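Local coordinates for stromal cell-derived factor 2-like protein (Arabidopsis thaliana, PDB 3MAL) that takes part in protein quality control and the unfolded protein response of the endoplasmic reticulum, in a complex with ERDJ3B and BIP1 needed for accumulation of the immune receptor EFR, at residues I18-A23 with V66-G71; A23-H28 with A186-Y191; F33-H38 with S62-K67; G47-T52 with T93-H98; G83-L88 with G124-L129. All coordinates share one frame; numbering follows the deposited sequence. Where two conformers were deposited one is given.

Interaction 1 of 5, residues I18-A23 with V66-G71; sequences ITYGSA and VKPVPG
Val66 is held through both of its backbone polar groups by the turn that precedes strand 23-28: its O takes a nearly straight bond from Gly21 N (2.8 Å, 173°) and its N gives one to Ser22 O (3.0 Å). The donor and acceptor are presented by a type II beta turn from Thr19 to Ser22, closed by Ser22 N on Thr19 O at 3.1 Å; the positive phi of Gly21, 93°, is the one such a turn requires at its third position. The two branches of Val66 then serve different neighbours. CG1 lies 4.2 Å from CD2 of the Tyr20 ring, while CG2 meets CG2 of Ile18, the two side chains crossing at about a right angle. With CG placed beside the backbone N (chi1 -67°), the Tyr20 ring is brought against the chain that follows the strand, its CD2 coming to 3.4 Å from Pro68 N and 3.6 Å from Pro68 CD. The ring thus packs obliquely on the Lys67-Pro68 peptide, and farther out it reaches Ala84 and Ile86. Ile18 also bonds through its backbone to Val80 and Trp138, and Thr19 OG1 is bound by Leu192 O. The contact joins the lead-in to the first strand of MIR 1 with the end of its last, at the end of the beta-trefoil barrel away from the hairpin strands 34-38 and 49-54.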
# COMPACT_ATOMS: atom_id res chain seq x y z
N ILE A 18 3.49 10.21 11.00
CA ILE A 18 3.99 9.82 9.70
C ILE A 18 3.85 10.99 8.73
O ILE A 18 2.75 11.47 8.47
CB ILE A 18 3.22 8.60 9.17
CG1 ILE A 18 3.44 7.40 10.11
CG2 ILE A 18 3.60 8.33 7.72
CD1 ILE A 18 2.61 6.17 9.75
N THR A 19 4.97 11.46 8.18
CA THR A 19 4.97 12.65 7.33
C THR A 19 5.22 12.28 5.87
O THR A 19 5.76 11.22 5.59
CB THR A 19 6.08 13.64 7.77
OG1 THR A 19 7.32 12.91 7.90
CG2 THR A 19 5.73 14.29 9.12
N TYR A 20 4.85 13.16 4.94
CA TYR A 20 5.17 12.89 3.54
C TYR A 20 6.68 12.82 3.38
O TYR A 20 7.42 13.58 4.03
CB TYR A 20 4.58 13.95 2.61
CG TYR A 20 3.06 13.92 2.56
CD1 TYR A 20 2.30 14.82 3.32
CD2 TYR A 20 2.39 12.99 1.78
CE1 TYR A 20 0.91 14.78 3.30
CE2 TYR A 20 0.97 12.97 1.74
CZ TYR A 20 0.25 13.86 2.51
OH TYR A 20 -1.13 13.85 2.50
N GLY A 21 7.14 11.91 2.52
CA GLY A 21 8.57 11.70 2.35
C GLY A 21 9.12 10.58 3.22
O GLY A 21 10.27 10.19 3.07
N SER A 22 8.31 10.07 4.15
CA SER A 22 8.81 9.06 5.06
C SER A 22 8.80 7.68 4.40
O SER A 22 8.03 7.41 3.45
CB SER A 22 8.00 9.05 6.35
OG SER A 22 6.89 8.20 6.19
N ALA A 23 9.69 6.81 4.89
CA ALA A 23 9.73 5.41 4.46
C ALA A 23 9.03 4.54 5.51
O ALA A 23 9.30 4.65 6.71
CB ALA A 23 11.15 4.93 4.23
N VAL A 66 5.82 7.37 1.39
CA VAL A 66 4.52 8.04 1.40
C VAL A 66 4.64 9.37 0.63
O VAL A 66 5.48 10.22 0.97
CB VAL A 66 4.05 8.36 2.83
CG1 VAL A 66 2.62 8.93 2.83
CG2 VAL A 66 4.17 7.15 3.73
N LYS A 67 3.82 9.53 -0.41
CA LYS A 67 3.86 10.75 -1.21
C LYS A 67 2.47 11.38 -1.44
O LYS A 67 1.43 10.68 -1.42
CB LYS A 67 4.55 10.47 -2.56
CG LYS A 67 6.07 10.27 -2.43
CD LYS A 67 6.76 10.15 -3.81
CE LYS A 67 8.24 9.86 -3.59
NZ LYS A 67 9.12 10.00 -4.82
N PRO A 68 2.43 12.72 -1.65
CA PRO A 68 1.19 13.39 -2.03
C PRO A 68 0.88 13.17 -3.51
O PRO A 68 1.68 12.57 -4.24
CB PRO A 68 1.51 14.87 -1.74
CG PRO A 68 2.93 15.00 -2.03
CD PRO A 68 3.56 13.67 -1.57
N VAL A 69 -0.29 13.61 -3.95
CA VAL A 69 -0.56 13.66 -5.39
C VAL A 69 0.10 14.94 -5.96
O VAL A 69 0.09 15.99 -5.30
CB VAL A 69 -2.09 13.52 -5.73
CG1 VAL A 69 -2.77 12.51 -4.80
CG2 VAL A 69 -2.80 14.84 -5.68
N PRO A 70 0.66 14.85 -7.17
CA PRO A 70 1.56 15.89 -7.71
C PRO A 70 1.00 17.34 -7.80
O PRO A 70 1.78 18.30 -7.82
CB PRO A 70 1.92 15.35 -9.11
CG PRO A 70 0.88 14.30 -9.42
CD PRO A 70 0.50 13.72 -8.11
N GLY A 71 -0.31 17.52 -7.82
CA GLY A 71 -0.84 18.89 -7.97
C GLY A 71 -0.69 19.84 -6.77
O GLY A 71 -0.74 21.06 -6.95

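Interaction 2 of 5, residues A23-H28 with A186-Y191; sequences AIKLMH and AAEGVY
The Tyr191 ring receives CG2 of Ile24 at its edge, near the ring plane, with CE2 3.7 Å from that methyl, and carries Gly189 C of its own segment over one face, offset toward the rim. Ile24 and Tyr191 cross at about a right angle, and Tyr191 OH is bound by Gln140. A second flat group, the carboxylate of Glu188, is met by Lys25 NZ, which approaches OE1 on its syn side at 3.1 Å, 29° out of the plane, in a salt bridge. Lys25 reaches it as an extended chain, its CD also lying 3.3 Å from Glu188 OE1, while OE2 is claimed by Arg34. In the backbone, the first barrel strand of MIR 1 pairs antiparallel with the last of MIR 3, the seam that closes the six-stranded barrel of the beta-trefoil. Ala23 and Val190 form a hydrogen-bonded pair, with Val190 N 2.7 Å from Ala23 O; Lys25 and Ala187 form another, with Lys25 N 3.0 Å from Ala187 O. Between them the register slips by one residue, a beta bulge at the corner where Glu188 adopts positive phi. On the face opposite Lys25, Ala186 CB lies 4.4 Å from both Ile24 CD1 and Leu26 CD1.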
# COMPACT_ATOMS: atom_id res chain seq x y z
N ALA A 23 9.69 6.81 4.89
CA ALA A 23 9.73 5.41 4.46
C ALA A 23 9.03 4.54 5.51
O ALA A 23 9.30 4.65 6.71
CB ALA A 23 11.15 4.93 4.23
N ILE A 24 8.11 3.69 5.04
CA ILE A 24 7.32 2.86 5.95
C ILE A 24 7.23 1.41 5.46
O ILE A 24 7.41 1.14 4.27
CB ILE A 24 5.88 3.40 6.14
CG1 ILE A 24 5.05 3.27 4.85
CG2 ILE A 24 5.91 4.82 6.77
CD1 ILE A 24 3.55 3.52 5.03
N LYS A 25 6.97 0.51 6.41
CA LYS A 25 6.36 -0.76 6.09
C LYS A 25 4.88 -0.70 6.49
O LYS A 25 4.49 0.09 7.36
CB LYS A 25 7.09 -1.91 6.76
CG LYS A 25 8.55 -2.00 6.36
CD LYS A 25 9.15 -3.35 6.77
CE LYS A 25 10.61 -3.44 6.30
NZ LYS A 25 11.23 -4.70 6.78
N LEU A 26 4.06 -1.48 5.80
CA LEU A 26 2.64 -1.54 6.06
C LEU A 26 2.28 -2.98 6.40
O LEU A 26 2.38 -3.87 5.55
CB LEU A 26 1.86 -1.05 4.83
CG LEU A 26 0.45 -0.57 5.14
CD1 LEU A 26 0.45 0.78 5.88
CD2 LEU A 26 -0.38 -0.50 3.83
N MET A 27 1.90 -3.20 7.66
CA MET A 27 1.60 -4.53 8.14
C MET A 27 0.10 -4.78 8.17
O MET A 27 -0.68 -3.97 8.69
CB MET A 27 2.18 -4.71 9.55
CG MET A 27 2.05 -6.13 10.10
SD MET A 27 2.43 -6.29 11.86
CE MET A 27 0.90 -5.71 12.56
N HIS A 28 -0.29 -5.93 7.60
CA HIS A 28 -1.66 -6.46 7.64
C HIS A 28 -2.01 -6.82 9.09
O HIS A 28 -1.33 -7.63 9.71
CB HIS A 28 -1.70 -7.70 6.76
CG HIS A 28 -3.07 -8.31 6.59
ND1 HIS A 28 -4.12 -7.63 6.02
CD2 HIS A 28 -3.52 -9.55 6.87
CE1 HIS A 28 -5.18 -8.43 5.96
NE2 HIS A 28 -4.84 -9.59 6.49
N ALA A 186 0.95 1.05 9.89
CA ALA A 186 2.30 1.45 9.51
C ALA A 186 3.27 1.07 10.62
O ALA A 186 3.01 1.30 11.81
CB ALA A 186 2.37 2.95 9.19
N ALA A 187 4.40 0.47 10.22
CA ALA A 187 5.44 0.07 11.19
C ALA A 187 6.87 0.23 10.64
O ALA A 187 7.08 0.50 9.43
CB ALA A 187 5.20 -1.37 11.62
N GLU A 188 7.87 0.06 11.51
CA GLU A 188 9.26 -0.01 11.06
C GLU A 188 9.69 1.16 10.18
O GLU A 188 10.57 1.00 9.34
CB GLU A 188 9.54 -1.32 10.31
CG GLU A 188 9.49 -2.48 11.23
CD GLU A 188 9.69 -3.82 10.55
OE1 GLU A 188 10.58 -4.00 9.68
OE2 GLU A 188 8.95 -4.73 10.94
N GLY A 189 9.10 2.32 10.37
CA GLY A 189 9.35 3.39 9.43
C GLY A 189 10.49 4.32 9.79
O GLY A 189 11.07 4.24 10.87
N VAL A 190 10.85 5.17 8.84
CA VAL A 190 11.72 6.29 9.11
C VAL A 190 10.92 7.53 8.76
O VAL A 190 10.57 7.74 7.59
CB VAL A 190 13.03 6.22 8.29
CG1 VAL A 190 13.84 7.50 8.47
CG2 VAL A 190 13.84 4.99 8.71
N TYR A 191 10.59 8.32 9.77
CA TYR A 191 9.66 9.44 9.58
C TYR A 191 10.38 10.80 9.55
O TYR A 191 11.13 11.15 10.48
CB TYR A 191 8.56 9.38 10.65
CG TYR A 191 8.02 7.97 10.89
CD1 TYR A 191 8.23 7.33 12.12
CD2 TYR A 191 7.34 7.27 9.91
CE1 TYR A 191 7.77 6.05 12.35
CE2 TYR A 191 6.85 5.97 10.14
CZ TYR A 191 7.08 5.37 11.36
OH TYR A 191 6.63 4.09 11.62

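Interaction 3 of 5, residues F33-H38 with S62-K67; sequences FRLHSH and SYWIVK
Leu35 meets Trp64 twice, with its side chain over the indole and with its carbonyl oxygen at the indole edge. The first contact follows from chi1 of -171°, which sets CG of Leu35 anti to the backbone N and beside its own carbonyl carbon; from there CD2 sits over one face of the five-membered ring, 4.0 Å from its centroid and 23° off the normal. CG lies 3.7 Å from CZ2 of Trp64, so CG and CD2 lie against the CE2-CZ2 side of the indole. Trp64 in turn has CG beside its backbone N (chi1 -59°), which, with the ring turned about chi2, brings NE1 to Leu35 O, 3.0 Å away. That bond is almost straight at the hydrogen and lies in the ring plane, but the donor stands well above the carbonyl plane. A water also donates to Leu35 O, at 2.7 Å, and to Ser62 O, at 2.7 Å, bridging the two segments. Farther along, CB of Ser37 rests 4.0 Å from CH2 of Trp64, while Ser37 OG turns to Ser50 and Gln49. The oxygen of the buried Leu35 is therefore gripped by an indole N-H and a water, which should limit rotation of the indole where barrel strand 64-67 runs across hairpin strand 34-38.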
# COMPACT_ATOMS: atom_id res chain seq x y z
N PHE A 33 1.58 -10.07 7.89
CA PHE A 33 2.41 -10.00 6.67
C PHE A 33 2.62 -8.55 6.22
O PHE A 33 1.78 -7.67 6.47
CB PHE A 33 1.82 -10.86 5.53
CG PHE A 33 2.08 -12.37 5.67
CD1 PHE A 33 1.85 -13.03 6.89
CD2 PHE A 33 2.53 -13.11 4.58
CE1 PHE A 33 2.10 -14.43 7.02
CE2 PHE A 33 2.76 -14.49 4.69
CZ PHE A 33 2.54 -15.15 5.92
N ARG A 34 3.74 -8.29 5.54
CA ARG A 34 4.06 -6.94 5.11
C ARG A 34 3.78 -6.71 3.62
O ARG A 34 4.09 -7.54 2.77
CB ARG A 34 5.53 -6.60 5.40
CG ARG A 34 5.86 -6.34 6.82
CD ARG A 34 6.27 -7.63 7.50
NE ARG A 34 7.16 -7.38 8.63
CZ ARG A 34 6.82 -7.58 9.89
NH1 ARG A 34 5.62 -8.07 10.17
NH2 ARG A 34 7.68 -7.32 10.86
N LEU A 35 3.21 -5.55 3.31
CA LEU A 35 3.04 -5.14 1.92
C LEU A 35 4.40 -5.14 1.21
O LEU A 35 5.36 -4.52 1.68
CB LEU A 35 2.34 -3.76 1.85
CG LEU A 35 1.89 -3.27 0.47
CD1 LEU A 35 0.72 -4.14 -0.06
CD2 LEU A 35 1.54 -1.76 0.49
N HIS A 36 4.48 -5.83 0.07
CA HIS A 36 5.73 -6.18 -0.55
C HIS A 36 5.64 -6.16 -2.08
O HIS A 36 4.60 -6.48 -2.68
CB HIS A 36 6.13 -7.58 -0.02
CG HIS A 36 7.28 -8.24 -0.73
ND1 HIS A 36 7.10 -9.03 -1.83
CD2 HIS A 36 8.59 -8.32 -0.41
CE1 HIS A 36 8.27 -9.52 -2.22
NE2 HIS A 36 9.19 -9.10 -1.37
N SER A 37 6.73 -5.76 -2.73
CA SER A 37 6.81 -5.87 -4.19
C SER A 37 8.19 -6.33 -4.61
O SER A 37 9.06 -6.57 -3.76
CB SER A 37 6.37 -4.57 -4.91
OG SER A 37 6.04 -4.81 -6.28
N HIS A 38 8.40 -6.45 -5.91
CA HIS A 38 9.61 -7.06 -6.42
C HIS A 38 9.55 -6.96 -7.94
O HIS A 38 8.51 -6.61 -8.47
CB HIS A 38 9.75 -8.52 -5.96
CG HIS A 38 8.48 -9.34 -5.99
ND1 HIS A 38 8.34 -10.51 -5.28
CD2 HIS A 38 7.30 -9.15 -6.63
CE1 HIS A 38 7.14 -11.03 -5.50
NE2 HIS A 38 6.50 -10.22 -6.33
N SER A 62 10.09 -4.51 1.24
CA SER A 62 8.90 -4.13 2.01
C SER A 62 8.74 -2.63 2.27
O SER A 62 7.77 -2.22 2.93
CB SER A 62 8.85 -4.88 3.34
OG SER A 62 8.64 -6.25 3.11
N TYR A 63 9.70 -1.82 1.80
CA TYR A 63 9.64 -0.38 2.05
C TYR A 63 8.92 0.39 0.96
O TYR A 63 9.09 0.10 -0.24
CB TYR A 63 11.04 0.20 2.28
CG TYR A 63 11.49 0.09 3.71
CD1 TYR A 63 12.54 -0.77 4.08
CD2 TYR A 63 10.85 0.83 4.71
CE1 TYR A 63 12.94 -0.87 5.43
CE2 TYR A 63 11.24 0.74 6.04
CZ TYR A 63 12.27 -0.12 6.39
OH TYR A 63 12.61 -0.18 7.71
N TRP A 64 8.12 1.36 1.41
CA TRP A 64 7.30 2.23 0.56
C TRP A 64 7.53 3.69 1.01
O TRP A 64 7.62 3.96 2.21
CB TRP A 64 5.80 1.87 0.72
CG TRP A 64 5.52 0.44 0.35
CD1 TRP A 64 5.64 -0.67 1.18
CD2 TRP A 64 5.10 -0.05 -0.93
NE1 TRP A 64 5.33 -1.81 0.47
CE2 TRP A 64 5.00 -1.46 -0.83
CE3 TRP A 64 4.80 0.56 -2.15
CZ2 TRP A 64 4.58 -2.26 -1.90
CZ3 TRP A 64 4.40 -0.24 -3.24
CH2 TRP A 64 4.30 -1.64 -3.10
N ILE A 65 7.60 4.62 0.05
CA ILE A 65 7.65 6.06 0.37
C ILE A 65 6.25 6.70 0.30
O ILE A 65 5.55 6.58 -0.70
CB ILE A 65 8.66 6.82 -0.53
CG1 ILE A 65 10.04 6.18 -0.45
CG2 ILE A 65 8.75 8.29 -0.11
CD1 ILE A 65 10.57 6.18 0.99
N VAL A 66 5.82 7.37 1.39
CA VAL A 66 4.52 8.04 1.40
C VAL A 66 4.64 9.37 0.63
O VAL A 66 5.48 10.22 0.97
CB VAL A 66 4.05 8.36 2.83
CG1 VAL A 66 2.62 8.93 2.83
CG2 VAL A 66 4.17 7.15 3.73
N LYS A 67 3.82 9.53 -0.41
CA LYS A 67 3.86 10.75 -1.21
C LYS A 67 2.47 11.38 -1.44
O LYS A 67 1.43 10.68 -1.42
CB LYS A 67 4.55 10.47 -2.56
CG LYS A 67 6.07 10.27 -2.43
CD LYS A 67 6.76 10.15 -3.81
CE LYS A 67 8.24 9.86 -3.59
NZ LYS A 67 9.12 10.00 -4.82
O HOH W 1 5.50 -3.22 4.03

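Interaction 4 of 5, residues G47-T52 with T93-H98; sequences GQQSVT and TRKWLH
Gln49 loses the most surface, and its amide meets Thr93 with its oxygen and Lys95 with its nitrogen. Its chain runs out fully extended, CG anti to the backbone N (chi1 -176°), and meets the threonine from the opposite direction. Thr93 OG1 donates to Gln49 OE1 at 3.0 Å, in the carbonyl plane and on a lone pair. The same OE1 is bound by Ser37 OG, which also bonds Ser50 O, and Thr93 OG1 is further linked to His90 ND1, so this polar chain runs from hairpin strand 34-38 to barrel strand 85-90. The other end of the amide faces carbon: Lys95, the second most covered residue, crosses Gln49 at a slant and lays its CD 3.4 Å and its CE 3.6 Å from Gln49 NE2. Beyond this aliphatic passage the lysine bends at its last torsion (chi4 -39°), and its NZ is taken by Gly116 O. Nearer His98, Gln48 brings OE1 to 3.5 Å from CD2 of the imidazole. The amide and imidazole planes there are 60° apart; OE1 is bonded to Ser113, and His98 ND1 to Asp125. Apart from the polar groups, Val51 CG1 and Leu97 CD1 touch at 4.3 Å. Strands 49-54 and 96-100 both pair with strand 110-115 in the hairpin layer of the beta-trefoil. The hydroxyl contacts at its oxygen probably limit rotation of the Gln49 amide, orienting its nitrogen toward the lysine methylenes.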
# COMPACT_ATOMS: atom_id res chain seq x y z
N GLY A 47 -1.01 -7.91 -16.15
CA GLY A 47 0.40 -8.21 -16.45
C GLY A 47 1.39 -7.19 -15.86
O GLY A 47 2.57 -7.19 -16.23
N GLN A 48 0.93 -6.32 -14.96
CA GLN A 48 1.84 -5.36 -14.32
C GLN A 48 2.66 -6.04 -13.19
O GLN A 48 2.42 -7.20 -12.86
CB GLN A 48 1.09 -4.11 -13.82
CG GLN A 48 0.52 -3.24 -14.96
CD GLN A 48 -0.51 -2.23 -14.49
OE1 GLN A 48 -0.64 -1.97 -13.29
NE2 GLN A 48 -1.25 -1.67 -15.43
N GLN A 49 3.61 -5.31 -12.61
CA GLN A 49 4.44 -5.81 -11.50
C GLN A 49 3.55 -6.22 -10.33
O GLN A 49 2.64 -5.47 -9.93
CB GLN A 49 5.41 -4.72 -11.04
CG GLN A 49 6.42 -5.15 -9.94
CD GLN A 49 7.41 -4.04 -9.61
OE1 GLN A 49 7.37 -3.45 -8.52
NE2 GLN A 49 8.30 -3.74 -10.56
N SER A 50 3.83 -7.40 -9.77
CA SER A 50 3.00 -7.97 -8.73
C SER A 50 3.32 -7.42 -7.34
O SER A 50 4.40 -6.87 -7.09
CB SER A 50 3.11 -9.50 -8.73
OG SER A 50 4.45 -9.88 -8.42
N VAL A 51 2.33 -7.52 -6.46
CA VAL A 51 2.40 -7.04 -5.08
C VAL A 51 1.89 -8.22 -4.22
O VAL A 51 0.94 -8.89 -4.61
CB VAL A 51 1.51 -5.77 -4.90
CG1 VAL A 51 1.29 -5.45 -3.41
CG2 VAL A 51 2.12 -4.58 -5.63
N THR A 52 2.52 -8.47 -3.08
CA THR A 52 2.17 -9.59 -2.20
C THR A 52 2.28 -9.20 -0.74
O THR A 52 2.75 -8.10 -0.40
CB THR A 52 3.11 -10.82 -2.40
OG1 THR A 52 4.42 -10.52 -1.89
CG2 THR A 52 3.20 -11.24 -3.87
N THR A 93 11.90 -0.51 -6.53
CA THR A 93 11.59 -0.49 -7.97
C THR A 93 11.08 0.86 -8.48
O THR A 93 11.00 1.06 -9.70
CB THR A 93 10.56 -1.58 -8.41
OG1 THR A 93 9.29 -1.31 -7.80
CG2 THR A 93 11.02 -2.99 -8.03
N ARG A 94 10.72 1.78 -7.58
CA ARG A 94 10.19 3.08 -7.98
C ARG A 94 8.78 3.05 -8.60
O ARG A 94 8.29 4.08 -9.08
CB ARG A 94 11.18 3.78 -8.93
CG ARG A 94 12.41 4.24 -8.24
CD ARG A 94 12.12 5.68 -7.87
NE ARG A 94 12.35 5.93 -6.48
CZ ARG A 94 12.06 7.06 -5.86
NH1 ARG A 94 11.49 8.08 -6.51
NH2 ARG A 94 12.34 7.16 -4.58
N LYS A 95 8.12 1.89 -8.58
CA LYS A 95 6.74 1.78 -9.11
C LYS A 95 5.71 2.15 -8.03
O LYS A 95 6.02 2.11 -6.83
CB LYS A 95 6.46 0.39 -9.72
CG LYS A 95 7.43 -0.02 -10.87
CD LYS A 95 6.72 -1.00 -11.83
CE LYS A 95 7.52 -1.36 -13.10
NZ LYS A 95 8.26 -0.19 -13.66
N TRP A 96 4.50 2.53 -8.45
CA TRP A 96 3.46 3.07 -7.55
C TRP A 96 2.46 1.99 -7.19
O TRP A 96 2.03 1.25 -8.06
CB TRP A 96 2.71 4.23 -8.23
CG TRP A 96 3.64 5.29 -8.70
CD1 TRP A 96 4.22 5.41 -9.94
CD2 TRP A 96 4.14 6.36 -7.91
NE1 TRP A 96 5.06 6.50 -9.96
CE2 TRP A 96 5.03 7.10 -8.72
CE3 TRP A 96 3.94 6.77 -6.59
CZ2 TRP A 96 5.70 8.23 -8.25
CZ3 TRP A 96 4.58 7.90 -6.13
CH2 TRP A 96 5.47 8.61 -6.95
N LEU A 97 2.09 1.88 -5.90
CA LEU A 97 0.97 1.02 -5.50
C LEU A 97 -0.29 1.39 -6.32
O LEU A 97 -0.68 2.56 -6.35
CB LEU A 97 0.68 1.17 -3.99
CG LEU A 97 -0.31 0.13 -3.45
CD1 LEU A 97 0.28 -1.30 -3.59
CD2 LEU A 97 -0.77 0.45 -2.00
N HIS A 98 -0.91 0.41 -6.96
CA HIS A 98 -1.87 0.68 -8.06
C HIS A 98 -3.04 -0.32 -8.01
O HIS A 98 -2.88 -1.47 -7.59
CB HIS A 98 -1.13 0.53 -9.40
CG HIS A 98 -1.88 1.03 -10.62
ND1 HIS A 98 -1.86 2.35 -11.02
CD2 HIS A 98 -2.57 0.36 -11.58
CE1 HIS A 98 -2.53 2.48 -12.15
NE2 HIS A 98 -2.98 1.28 -12.51

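Interaction 5 of 5, residues G83-L88 with G124-L129; sequences GATIRL and GDHWKL
Gly83, at the entry to the strand, gives its N to Leu129 O at 2.7 Å; its positive phi (93°) suits glycine. Ala84 continues the pairing by receiving Leu129 N on its O, 2.9 Å away. Thr85 faces Lys128 in a non-hydrogen-bonded antiparallel pair, but its closest side-chain contact is with His126, two residues earlier: CG2, anti to the backbone N, lies 3.6 Å from CB of His126. Ile86 and Trp127 form a hydrogen-bonded pair, Ile86 N reaching Trp127 O at 2.8 Å and Trp127 N reaching Ile86 O at 3.0 Å. Their side chains share a face, and the indole N-H of Trp127 goes to Leu97 O. Arg87 runs alongside His126, pointing the same way, with CG 3.9 Å from CD2 of the imidazole; its guanidinium plane stands nearly perpendicular to that ring, at 83°. The charged end belongs to other partners: NE bonds to Pro68 O and NH1 to Ser121, and the group makes a cation-pi contact with Trp96. At Leu88 direct pairing gives way to a water, which accepts from Leu88 N at 2.9 Å and lies 2.8 Å from Asp125 O, within bonding reach. Strands 85-90 and 127-131 are the first and last of MIR 2, and such pairing of a repeat's outer strands in the six-stranded barrel is characteristic of the beta-trefoil.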
# COMPACT_ATOMS: atom_id res chain seq x y z
N GLY A 83 -8.17 10.99 5.65
CA GLY A 83 -8.88 11.48 4.49
C GLY A 83 -8.01 11.95 3.33
O GLY A 83 -8.52 12.19 2.26
N ALA A 84 -6.70 12.11 3.56
CA ALA A 84 -5.75 12.50 2.50
C ALA A 84 -5.74 11.47 1.36
O ALA A 84 -5.88 10.27 1.60
CB ALA A 84 -4.32 12.67 3.05
N THR A 85 -5.57 11.97 0.14
CA THR A 85 -5.25 11.12 -1.00
C THR A 85 -3.73 11.01 -1.07
O THR A 85 -3.04 12.04 -1.17
CB THR A 85 -5.78 11.72 -2.30
OG1 THR A 85 -7.17 12.03 -2.13
CG2 THR A 85 -5.62 10.73 -3.47
N ILE A 86 -3.22 9.79 -0.99
CA ILE A 86 -1.78 9.54 -0.98
C ILE A 86 -1.37 8.55 -2.08
O ILE A 86 -2.22 7.89 -2.72
CB ILE A 86 -1.25 9.00 0.41
CG1 ILE A 86 -1.71 7.54 0.66
CG2 ILE A 86 -1.65 9.93 1.58
CD1 ILE A 86 -1.09 6.88 1.91
N ARG A 87 -0.05 8.48 -2.29
CA ARG A 87 0.57 7.49 -3.17
C ARG A 87 1.62 6.76 -2.30
O ARG A 87 2.19 7.35 -1.36
CB ARG A 87 1.22 8.16 -4.38
CG ARG A 87 0.21 8.85 -5.34
CD ARG A 87 0.86 9.42 -6.62
NE ARG A 87 1.79 10.49 -6.32
CZ ARG A 87 2.72 10.96 -7.15
NH1 ARG A 87 2.87 10.46 -8.37
NH2 ARG A 87 3.53 11.91 -6.72
N LEU A 88 1.85 5.48 -2.60
CA LEU A 88 2.90 4.73 -1.94
C LEU A 88 3.85 4.25 -3.02
O LEU A 88 3.46 3.47 -3.88
CB LEU A 88 2.33 3.53 -1.14
CG LEU A 88 1.54 3.91 0.11
CD1 LEU A 88 0.85 2.65 0.67
CD2 LEU A 88 2.46 4.55 1.17
N GLY A 124 -4.85 6.01 -10.91
CA GLY A 124 -4.96 4.64 -10.41
C GLY A 124 -3.95 4.37 -9.30
O GLY A 124 -4.03 3.33 -8.64
N ASP A 125 -3.01 5.30 -9.12
CA ASP A 125 -2.03 5.25 -8.02
C ASP A 125 -2.55 5.93 -6.74
O ASP A 125 -1.83 6.02 -5.75
CB ASP A 125 -0.73 5.94 -8.45
CG ASP A 125 -0.07 5.27 -9.65
OD1 ASP A 125 -0.26 4.05 -9.89
OD2 ASP A 125 0.65 5.98 -10.37
N HIS A 126 -3.81 6.40 -6.75
CA HIS A 126 -4.34 7.20 -5.64
C HIS A 126 -5.14 6.38 -4.63
O HIS A 126 -6.03 5.61 -5.01
CB HIS A 126 -5.16 8.40 -6.20
CG HIS A 126 -4.35 9.32 -7.06
ND1 HIS A 126 -4.87 10.49 -7.59
CD2 HIS A 126 -3.06 9.26 -7.48
CE1 HIS A 126 -3.94 11.09 -8.31
NE2 HIS A 126 -2.83 10.37 -8.25
N TRP A 127 -4.81 6.55 -3.34
CA TRP A 127 -5.45 5.83 -2.23
C TRP A 127 -5.86 6.82 -1.16
O TRP A 127 -5.10 7.76 -0.84
CB TRP A 127 -4.49 4.79 -1.62
CG TRP A 127 -3.98 3.77 -2.62
CD1 TRP A 127 -2.96 3.95 -3.51
CD2 TRP A 127 -4.48 2.44 -2.84
NE1 TRP A 127 -2.78 2.81 -4.27
CE2 TRP A 127 -3.70 1.87 -3.87
CE3 TRP A 127 -5.49 1.67 -2.24
CZ2 TRP A 127 -3.91 0.56 -4.35
CZ3 TRP A 127 -5.70 0.36 -2.71
CH2 TRP A 127 -4.91 -0.18 -3.75
N LYS A 128 -7.05 6.63 -0.60
CA LYS A 128 -7.49 7.50 0.49
C LYS A 128 -7.10 6.84 1.81
O LYS A 128 -7.43 5.66 2.05
CB LYS A 128 -9.00 7.72 0.37
CG LYS A 128 -9.71 8.41 1.55
CD LYS A 128 -11.21 8.11 1.33
CE LYS A 128 -12.11 8.77 2.35
NZ LYS A 128 -13.56 8.51 2.02
N LEU A 129 -6.39 7.58 2.66
CA LEU A 129 -6.08 7.09 4.00
C LEU A 129 -7.28 7.31 4.92
O LEU A 129 -7.82 8.42 5.02
CB LEU A 129 -4.84 7.77 4.61
CG LEU A 129 -4.59 7.35 6.07
CD1 LEU A 129 -3.90 5.96 6.17
CD2 LEU A 129 -3.78 8.40 6.79
O HOH W 2 0.57 4.75 -5.13

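From the N terminus, interaction 1 closes MIR 1 by joining the lead-in to its first strand with the end of its last, and interaction 3 lies within that loop, ending on the same strand 64-67. Interaction 2 makes the longest closure, from strand 23-28 to strand 184-190, and interactions 3, 4 and 5 all nest inside it, whereas interaction 1 crosses it and shares Ala23. Interaction 4 crosses interactions 1, 3 and 5, tying hairpin strands 49-54 and 96-100 together. Interaction 5 comes after interactions 1 and 3 in series and closes MIR 2. Interactions 1, 2 and 5 stitch the barrel, and interaction 3 joins it to the hairpin layer.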